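Local coordinates for protein putative polyketide synthase (Brevibacillus brevis, PDB 5HU7) that probably catalyses the dehydration of 3-hydroxyacyl intermediates, as the dehydratase domain of a trans-AT polyketide synthase, at residues A[79-84]-A[243-248]; A[178-183]-A[192-197]; A[146-151]-A[186-191]. All coordinates share one frame; numbering follows the deposited sequence.

Interaction 1: A[79-84]-A[243-248]; sequences MSHVAT and TLEELE
The H81 ring and the E245 carboxylate are the flat groups that meet here, their planes 54° apart. E245 OE1 comes at the ring obliquely and lies 3.3 Å from H81 ND1. The E245 chain bends at chi2 (-55°), which folds its end back toward the ring. Both residues sit where their strands turn a corner. H81 N donates to E245 O at 3.0 Å, approaching from above the carbonyl plane. Regular antiparallel pairing flanks this corner. M79 N bonds to L247 O and L247 N to M79 O, each at 2.8 Å. V82 and L244 exchange a second pair of backbone bonds. S80 and E246 form a non-hydrogen-bonded pair between them. On the buried face, M79 and L247 run side by side and point the same way, with M79 SD 3.6 Å from L247 CD2. V82 and L244 meet there through their CB atoms. Helix 52-65 covers this face, with A59 on M79 and L56 on both V82 and L244. On the far side of strand 241-249, E245 and E246 both face R292, a classic beta bulge. Pairing of strands 76-84 and 241-249 joins the two halves of a double hotdog, the fold of polyketide synthase dehydratases.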
loop_
_atom_site.group_PDB
_atom_site.type_symbol
_atom_site.label_atom_id
_atom_site.label_comp_id
_atom_site.label_asym_id
_atom_site.label_seq_id
_atom_site.Cartn_x
_atom_site.Cartn_y
_atom_site.Cartn_z
ATOM N N MET A 79 -13.017 14.942 -11.997
ATOM C CA MET A 79 -11.679 15.510 -11.932
ATOM C C MET A 79 -11.777 16.874 -12.617
ATOM O O MET A 79 -12.416 16.972 -13.635
ATOM C CB MET A 79 -10.641 14.636 -12.591
ATOM C CG MET A 79 -10.659 13.207 -12.094
ATOM S SD MET A 79 -9.464 12.099 -12.920
ATOM C CE MET A 79 -8.044 12.979 -12.715
ATOM N N SER A 80 -11.227 17.925 -12.018
ATOM C CA SER A 80 -11.305 19.302 -12.521
ATOM C C SER A 80 -9.914 19.920 -12.552
ATOM O O SER A 80 -9.086 19.545 -11.739
ATOM C CB SER A 80 -12.161 20.150 -11.579
ATOM O OG SER A 80 -13.512 19.754 -11.612
ATOM N N HIS A 81 -9.695 20.892 -13.446
ATOM C CA HIS A 81 -8.455 21.670 -13.537
ATOM C C HIS A 81 -7.209 20.813 -13.656
ATOM O O HIS A 81 -6.217 21.062 -12.989
ATOM C CB HIS A 81 -8.344 22.619 -12.341
ATOM C CG HIS A 81 -9.562 23.453 -12.127
ATOM N ND1 HIS A 81 -10.056 24.273 -13.125
ATOM C CD2 HIS A 81 -10.376 23.539 -11.044
ATOM C CE1 HIS A 81 -11.129 24.861 -12.611
ATOM N NE2 HIS A 81 -11.374 24.430 -11.368
ATOM N N VAL A 82 -7.284 19.776 -14.468
ATOM C CA VAL A 82 -6.168 18.854 -14.688
ATOM C C VAL A 82 -5.152 19.496 -15.635
ATOM O O VAL A 82 -5.524 20.109 -16.636
ATOM C CB VAL A 82 -6.650 17.484 -15.216
ATOM C CG1 VAL A 82 -5.473 16.568 -15.509
ATOM C CG2 VAL A 82 -7.632 16.819 -14.241
ATOM N N ALA A 83 -3.868 19.342 -15.320
ATOM C CA ALA A 83 -2.800 19.936 -16.131
ATOM C C ALA A 83 -1.559 19.092 -16.085
ATOM O O ALA A 83 -1.100 18.771 -15.008
ATOM C CB ALA A 83 -2.508 21.351 -15.634
ATOM N N THR A 84 -1.097 18.622 -17.259
ATOM C CA THR A 84 0.166 17.913 -17.421
ATOM C C THR A 84 1.088 18.911 -18.079
ATOM O O THR A 84 0.990 19.086 -19.283
ATOM C CB THR A 84 0.010 16.607 -18.203
ATOM O OG1 THR A 84 -0.755 15.694 -17.395
ATOM C CG2 THR A 84 1.358 15.985 -18.573
ATOM N N THR A 243 -4.104 19.873 -20.908
ATOM C CA THR A 243 -4.948 20.455 -19.875
ATOM C C THR A 243 -6.360 19.906 -20.066
ATOM O O THR A 243 -6.761 19.609 -21.197
ATOM C CB THR A 243 -4.956 21.997 -19.895
ATOM O OG1 THR A 243 -5.401 22.443 -21.166
ATOM C CG2 THR A 243 -3.601 22.600 -19.549
ATOM N N LEU A 244 -7.108 19.762 -18.969
ATOM C CA LEU A 244 -8.483 19.278 -19.037
ATOM C C LEU A 244 -9.277 19.954 -17.971
ATOM O O LEU A 244 -9.021 19.766 -16.789
ATOM C CB LEU A 244 -8.473 17.749 -18.905
ATOM C CG LEU A 244 -9.770 16.977 -18.779
ATOM C CD1 LEU A 244 -10.610 17.139 -19.935
ATOM C CD2 LEU A 244 -9.479 15.508 -18.613
ATOM N N GLU A 245 -10.227 20.775 -18.379
ATOM C CA GLU A 245 -11.045 21.508 -17.432
ATOM C C GLU A 245 -11.905 20.628 -16.561
ATOM O O GLU A 245 -11.989 20.887 -15.373
ATOM C CB GLU A 245 -11.895 22.584 -18.130
ATOM C CG GLU A 245 -11.209 23.938 -18.199
ATOM C CD GLU A 245 -10.754 24.477 -16.847
ATOM O OE1 GLU A 245 -11.629 24.778 -15.998
ATOM O OE2 GLU A 245 -9.523 24.489 -16.600
ATOM N N GLU A 246 -12.535 19.606 -17.126
ATOM C CA GLU A 246 -13.404 18.736 -16.362
ATOM C C GLU A 246 -13.502 17.379 -16.969
ATOM O O GLU A 246 -13.520 17.253 -18.186
ATOM C CB GLU A 246 -14.811 19.360 -16.249
ATOM C CG GLU A 246 -15.685 18.763 -15.162
ATOM C CD GLU A 246 -17.037 19.444 -15.067
ATOM O OE1 GLU A 246 -17.934 19.096 -15.872
ATOM O OE2 GLU A 246 -17.188 20.350 -14.209
ATOM N N LEU A 247 -13.614 16.372 -16.120
ATOM C CA LEU A 247 -13.749 14.982 -16.497
ATOM C C LEU A 247 -14.738 14.381 -15.538
ATOM O O LEU A 247 -14.496 14.412 -14.327
ATOM C CB LEU A 247 -12.388 14.273 -16.367
ATOM C CG LEU A 247 -12.344 12.746 -16.327
ATOM C CD1 LEU A 247 -12.973 12.142 -17.528
ATOM C CD2 LEU A 247 -10.903 12.253 -16.254
ATOM N N GLU A 248 -15.833 13.813 -16.062
ATOM C CA GLU A 248 -16.831 13.154 -15.246
ATOM C C GLU A 248 -16.872 11.692 -15.642
ATOM O O GLU A 248 -16.897 11.400 -16.813
ATOM C CB GLU A 248 -18.187 13.858 -15.393
ATOM C CG GLU A 248 -18.214 15.183 -14.640
ATOM C CD GLU A 248 -19.488 15.991 -14.717
ATOM O OE1 GLU A 248 -20.404 15.581 -15.462
ATOM O OE2 GLU A 248 -19.603 17.000 -13.981
#

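Interaction 2: A[178-183]-A[192-197]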
loop_
_atom_site.group_PDB
_atom_site.type_symbol
_atom_site.label_atom_id
_atom_site.label_comp_id
_atom_site.label_asym_id
_atom_site.label_seq_id
_atom_site.Cartn_x
_atom_site.Cartn_y
_atom_site.Cartn_z
ATOM N N GLY A 178 -8.030 1.055 -34.041
ATOM C CA GLY A 178 -9.188 1.165 -33.168
ATOM C C GLY A 178 -10.428 1.787 -33.786
ATOM O O GLY A 178 -11.486 1.735 -33.170
ATOM N N ILE A 179 -10.337 2.356 -35.009
ATOM C CA ILE A 179 -11.446 3.061 -35.669
ATOM C C ILE A 179 -12.211 2.190 -36.642
ATOM O O ILE A 179 -11.634 1.829 -37.659
ATOM C CB ILE A 179 -10.882 4.320 -36.407
ATOM C CG1 ILE A 179 -10.162 5.245 -35.407
ATOM C CG2 ILE A 179 -11.993 5.099 -37.182
ATOM C CD1 ILE A 179 -9.608 6.456 -36.024
ATOM N N ASP A 180 -13.518 1.921 -36.404
ATOM C CA ASP A 180 -14.322 1.189 -37.378
ATOM C C ASP A 180 -14.751 2.158 -38.493
ATOM O O ASP A 180 -14.582 1.879 -39.674
ATOM C CB ASP A 180 -15.567 0.568 -36.724
ATOM C CG ASP A 180 -15.296 -0.630 -35.837
ATOM O OD1 ASP A 180 -14.491 -1.495 -36.237
ATOM O OD2 ASP A 180 -15.957 -0.749 -34.786
ATOM N N GLN A 181 -15.338 3.278 -38.113
ATOM C CA GLN A 181 -15.807 4.269 -39.074
ATOM C C GLN A 181 -15.959 5.603 -38.418
ATOM O O GLN A 181 -16.064 5.682 -37.200
ATOM C CB GLN A 181 -17.130 3.817 -39.726
ATOM C CG GLN A 181 -18.185 3.339 -38.730
ATOM C CD GLN A 181 -19.397 2.755 -39.410
ATOM O OE1 GLN A 181 -20.172 3.459 -40.055
ATOM N NE2 GLN A 181 -19.602 1.462 -39.268
ATOM N N VAL A 182 -15.957 6.664 -39.219
ATOM C CA VAL A 182 -16.093 8.017 -38.695
ATOM C C VAL A 182 -17.233 8.698 -39.383
ATOM O O VAL A 182 -17.210 8.843 -40.590
ATOM C CB VAL A 182 -14.784 8.821 -38.849
ATOM C CG1 VAL A 182 -14.967 10.256 -38.399
ATOM C CG2 VAL A 182 -13.670 8.154 -38.069
ATOM N N TYR A 183 -18.194 9.168 -38.600
ATOM C CA TYR A 183 -19.345 9.954 -39.064
ATOM C C TYR A 183 -19.020 11.438 -38.891
ATOM O O TYR A 183 -18.883 11.886 -37.774
ATOM C CB TYR A 183 -20.557 9.626 -38.210
ATOM C CG TYR A 183 -21.075 8.216 -38.362
ATOM C CD1 TYR A 183 -20.629 7.199 -37.534
ATOM C CD2 TYR A 183 -22.130 7.934 -39.214
ATOM C CE1 TYR A 183 -21.155 5.919 -37.612
ATOM C CE2 TYR A 183 -22.682 6.662 -39.284
ATOM C CZ TYR A 183 -22.177 5.648 -38.494
ATOM O OH TYR A 183 -22.710 4.386 -38.552
ATOM N N LYS A 192 -16.842 5.485 -34.425
ATOM C CA LYS A 192 -17.238 4.148 -33.984
ATOM C C LYS A 192 -15.930 3.418 -33.672
ATOM O O LYS A 192 -15.058 3.300 -34.537
ATOM C CB LYS A 192 -18.023 3.405 -35.053
ATOM C CG LYS A 192 -18.527 2.052 -34.569
ATOM C CD LYS A 192 -19.582 1.489 -35.491
ATOM C CE LYS A 192 -19.954 0.078 -35.133
ATOM N NZ LYS A 192 -18.862 -0.892 -35.423
ATOM N N LEU A 193 -15.791 2.969 -32.436
ATOM C CA LEU A 193 -14.565 2.347 -31.958
ATOM C C LEU A 193 -14.634 0.846 -31.906
ATOM O O LEU A 193 -15.658 0.276 -31.560
ATOM C CB LEU A 193 -14.242 2.859 -30.545
ATOM C CG LEU A 193 -13.986 4.342 -30.436
ATOM C CD1 LEU A 193 -14.038 4.762 -29.011
ATOM C CD2 LEU A 193 -12.667 4.734 -31.085
ATOM N N SER A 194 -13.476 0.225 -32.069
ATOM C CA SER A 194 -13.299 -1.212 -31.915
ATOM C C SER A 194 -11.944 -1.333 -31.258
ATOM O O SER A 194 -10.943 -1.655 -31.891
ATOM C CB SER A 194 -13.433 -1.938 -33.249
ATOM O OG SER A 194 -12.746 -3.173 -33.253
ATOM N N LEU A 195 -11.923 -0.968 -29.972
ATOM C CA LEU A 195 -10.710 -0.948 -29.179
ATOM C C LEU A 195 -10.124 -2.353 -29.056
ATOM O O LEU A 195 -10.879 -3.326 -28.990
ATOM C CB LEU A 195 -10.975 -0.347 -27.786
ATOM C CG LEU A 195 -11.350 1.134 -27.764
ATOM C CD1 LEU A 195 -11.802 1.572 -26.387
ATOM C CD2 LEU A 195 -10.213 1.998 -28.254
ATOM N N PRO A 196 -8.780 -2.497 -29.066
ATOM C CA PRO A 196 -8.195 -3.845 -28.978
ATOM C C PRO A 196 -8.621 -4.627 -27.741
ATOM O O PRO A 196 -8.994 -4.046 -26.731
ATOM C CB PRO A 196 -6.686 -3.589 -28.996
ATOM C CG PRO A 196 -6.522 -2.239 -29.559
ATOM C CD PRO A 196 -7.729 -1.465 -29.174
ATOM N N SER A 197 -8.585 -5.954 -27.850
ATOM C CA SER A 197 -8.974 -6.863 -26.775
ATOM C C SER A 197 -8.025 -6.745 -25.577
ATOM O O SER A 197 -6.804 -6.742 -25.743
ATOM C CB SER A 197 -8.995 -8.306 -27.282
ATOM O OG SER A 197 -7.745 -8.681 -27.841
#
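K192 reaches across the strand pair and meets D180 and Q181 with different parts of its chain. Its CG stands anti to the backbone N (chi1 -176°), and the chain stays extended until it bends at chi4. That last bend brings K192 NZ to D180 OD2 at 3.0 Å, a salt bridge. The ammonium group comes from above the carboxylate plane, 58° out of it. The aliphatic part of the lysine crosses Q181 obliquely: K192 CB lies 3.7 Å from Q181 CG, and K192 CD 3.8 Å from Q181 NE2. S194 CB also touches the carboxylate, at 3.2 Å from D180 OD2. A methionine in place of K192 would probably leave the D180 carboxylate without this counter-charge and less firmly fixed in its rotation. Backbone bonds join the two strands. K192 N donates to Q181 O, K192 O accepts from D180 N, and S194 N donates to G178 O at 2.7 Å. I179 and L193 pair on the other face, where helix 212-227 packs on them through S219 and S215. D180 and Q181 both face K192, a classic beta bulge in the hairpin of strands 179-185 and 188-193, within the second hotdog unit.

Interaction 3: A[146-151]-A[186-191]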
loop_
_atom_site.group_PDB
_atom_site.type_symbol
_atom_site.label_atom_id
_atom_site.label_comp_id
_atom_site.label_asym_id
_atom_site.label_seq_id
_atom_site.Cartn_x
_atom_site.Cartn_y
_atom_site.Cartn_z
ATOM N N PRO A 146 -28.547 7.224 -33.496
ATOM C CA PRO A 146 -29.169 7.269 -34.841
ATOM C C PRO A 146 -29.354 8.683 -35.402
ATOM O O PRO A 146 -29.061 8.921 -36.572
ATOM C CB PRO A 146 -30.521 6.590 -34.625
ATOM C CG PRO A 146 -30.340 5.723 -33.474
ATOM C CD PRO A 146 -29.387 6.450 -32.555
ATOM N N ALA A 147 -29.800 9.622 -34.575
ATOM C CA ALA A 147 -29.953 11.017 -34.998
ATOM C C ALA A 147 -28.602 11.635 -35.378
ATOM O O ALA A 147 -28.517 12.302 -36.406
ATOM C CB ALA A 147 -30.591 11.837 -33.893
ATOM N N LEU A 148 -27.542 11.398 -34.577
ATOM C CA LEU A 148 -26.197 11.945 -34.858
ATOM C C LEU A 148 -25.658 11.400 -36.152
ATOM O O LEU A 148 -25.079 12.140 -36.944
ATOM C CB LEU A 148 -25.215 11.665 -33.702
ATOM C CG LEU A 148 -25.483 12.463 -32.419
ATOM C CD1 LEU A 148 -24.740 11.845 -31.226
ATOM C CD2 LEU A 148 -25.057 13.930 -32.563
ATOM N N GLN A 149 -25.891 10.112 -36.387
ATOM C CA GLN A 149 -25.466 9.424 -37.595
ATOM C C GLN A 149 -26.215 9.916 -38.845
ATOM O O GLN A 149 -25.600 10.058 -39.893
ATOM C CB GLN A 149 -25.671 7.919 -37.439
ATOM C CG GLN A 149 -24.762 7.290 -36.388
ATOM C CD GLN A 149 -25.140 5.858 -36.103
ATOM O OE1 GLN A 149 -26.066 5.291 -36.689
ATOM N NE2 GLN A 149 -24.423 5.237 -35.200
ATOM N N ALA A 150 -27.532 10.181 -38.743
ATOM C CA ALA A 150 -28.342 10.651 -39.888
ATOM C C ALA A 150 -27.995 12.074 -40.324
ATOM O O ALA A 150 -28.219 12.443 -41.466
ATOM C CB ALA A 150 -29.821 10.574 -39.547
ATOM N N GLU A 151 -27.468 12.863 -39.404
ATOM C CA GLU A 151 -27.055 14.249 -39.604
ATOM C C GLU A 151 -25.724 14.402 -40.413
ATOM O O GLU A 151 -25.443 15.494 -40.901
ATOM C CB GLU A 151 -26.878 14.877 -38.180
ATOM C CG GLU A 151 -26.679 16.380 -38.105
ATOM C CD GLU A 151 -26.218 16.854 -36.741
ATOM O OE1 GLU A 151 -26.626 16.246 -35.723
ATOM O OE2 GLU A 151 -25.411 17.812 -36.695
ATOM N N PRO A 186 -21.030 18.872 -39.642
ATOM C CA PRO A 186 -20.485 20.198 -39.326
ATOM C C PRO A 186 -20.474 20.386 -37.804
ATOM O O PRO A 186 -21.497 20.170 -37.156
ATOM C CB PRO A 186 -21.470 21.146 -40.032
ATOM C CG PRO A 186 -22.155 20.285 -41.038
ATOM C CD PRO A 186 -22.325 18.998 -40.331
ATOM N N GLY A 187 -19.294 20.647 -37.240
ATOM C CA GLY A 187 -19.124 20.819 -35.796
ATOM C C GLY A 187 -18.853 19.572 -34.967
ATOM O O GLY A 187 -18.584 19.709 -33.761
ATOM N N HIS A 188 -18.920 18.349 -35.563
ATOM C CA HIS A 188 -18.623 17.131 -34.795
ATOM C C HIS A 188 -18.167 15.943 -35.626
ATOM O O HIS A 188 -18.435 15.860 -36.817
ATOM C CB HIS A 188 -19.824 16.699 -33.902
ATOM C CG HIS A 188 -20.976 16.032 -34.604
ATOM N ND1 HIS A 188 -20.889 14.722 -35.086
ATOM C CD2 HIS A 188 -22.239 16.467 -34.789
ATOM C CE1 HIS A 188 -22.069 14.446 -35.622
ATOM N NE2 HIS A 188 -22.921 15.453 -35.448
ATOM N N VAL A 189 -17.507 14.998 -34.947
ATOM C CA VAL A 189 -17.127 13.717 -35.503
ATOM C C VAL A 189 -17.605 12.675 -34.517
ATOM O O VAL A 189 -17.453 12.870 -33.317
ATOM C CB VAL A 189 -15.626 13.559 -35.868
ATOM C CG1 VAL A 189 -15.244 14.524 -36.967
ATOM C CG2 VAL A 189 -14.717 13.755 -34.669
ATOM N N LEU A 190 -18.296 11.634 -35.005
ATOM C CA LEU A 190 -18.758 10.532 -34.160
ATOM C C LEU A 190 -17.948 9.340 -34.616
ATOM O O LEU A 190 -18.083 8.897 -35.758
ATOM C CB LEU A 190 -20.268 10.277 -34.273
ATOM C CG LEU A 190 -20.774 9.056 -33.517
ATOM C CD1 LEU A 190 -20.802 9.322 -32.018
ATOM C CD2 LEU A 190 -22.158 8.621 -34.048
ATOM N N VAL A 191 -17.056 8.868 -33.753
ATOM C CA VAL A 191 -16.161 7.782 -34.095
ATOM C C VAL A 191 -16.720 6.490 -33.568
ATOM O O VAL A 191 -16.973 6.396 -32.370
ATOM C CB VAL A 191 -14.755 8.021 -33.467
ATOM C CG1 VAL A 191 -13.786 6.927 -33.873
ATOM C CG2 VAL A 191 -14.202 9.376 -33.862
#
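H188 points its ring from strand 188-193 at helix 145-150, where L148 and E151 receive it. The CB bond is directed toward the helix. With CG set between the backbone N and the carbonyl carbon (chi1 76°), the ring stands out from the strand, its far edge toward the helix. On one side of that edge, CE1 comes 4.0 Å from the backbone O of L148. On the other, CD2 lies 3.9 Å from E151 OE2. The tip atom NE2 has the most neighbours. L148 CD2 reaches it obliquely at 3.9 Å, and E151 OE2 stands 3.6 Å away at the ring edge. E151 OE1 lies in the ring plane, yet the carboxylate itself is turned almost at right angles to the ring, 88° plane to plane. No hydrogen bond forms, and NE2 is buried without a hydrogen-bond partner. The H188 side chain also touches L260 and R262 of strand 258-263.

The contact belongs to the second hotdog unit. H188 and L190 point to the short helix, while V189 and V191 on the opposite face touch helix 212-227 through Y222 and S219. The strand thus lies between two helices. The short helix crosses it at -121°, with the axes 9.6 Å apart.

L190 makes the apolar half of the contact. L190 CD2 packs on Q149 CG at 3.7 Å and more loosely on L148 CB at 4.3 Å. Y183 of the neighbouring strand 179-185 touches both Q149 and L190.

Interaction 1 lies nearest the chain's centre, about 11 Å from centre to centre. Interactions 2 and 3 lie farther out, at about 16 and 22 Å. All three are partly buried, with exposed residues at the margin: H81, T243 and E245 in the first, S194 in the second, E151 in the third. Interaction 1 joins the two hotdog halves. Interactions 2 and 3 stay within the second half, share strand 188-193, and touch: Y183 O lies 2.8 Å from L190 N, a probable hydrogen bond. Interactions 1 and 2 pair strands by backbone bonds, with apolar residues on the helix-covered face and mostly polar or charged ones on the other. Interaction 3 relies on helix-to-strand side-chain packing.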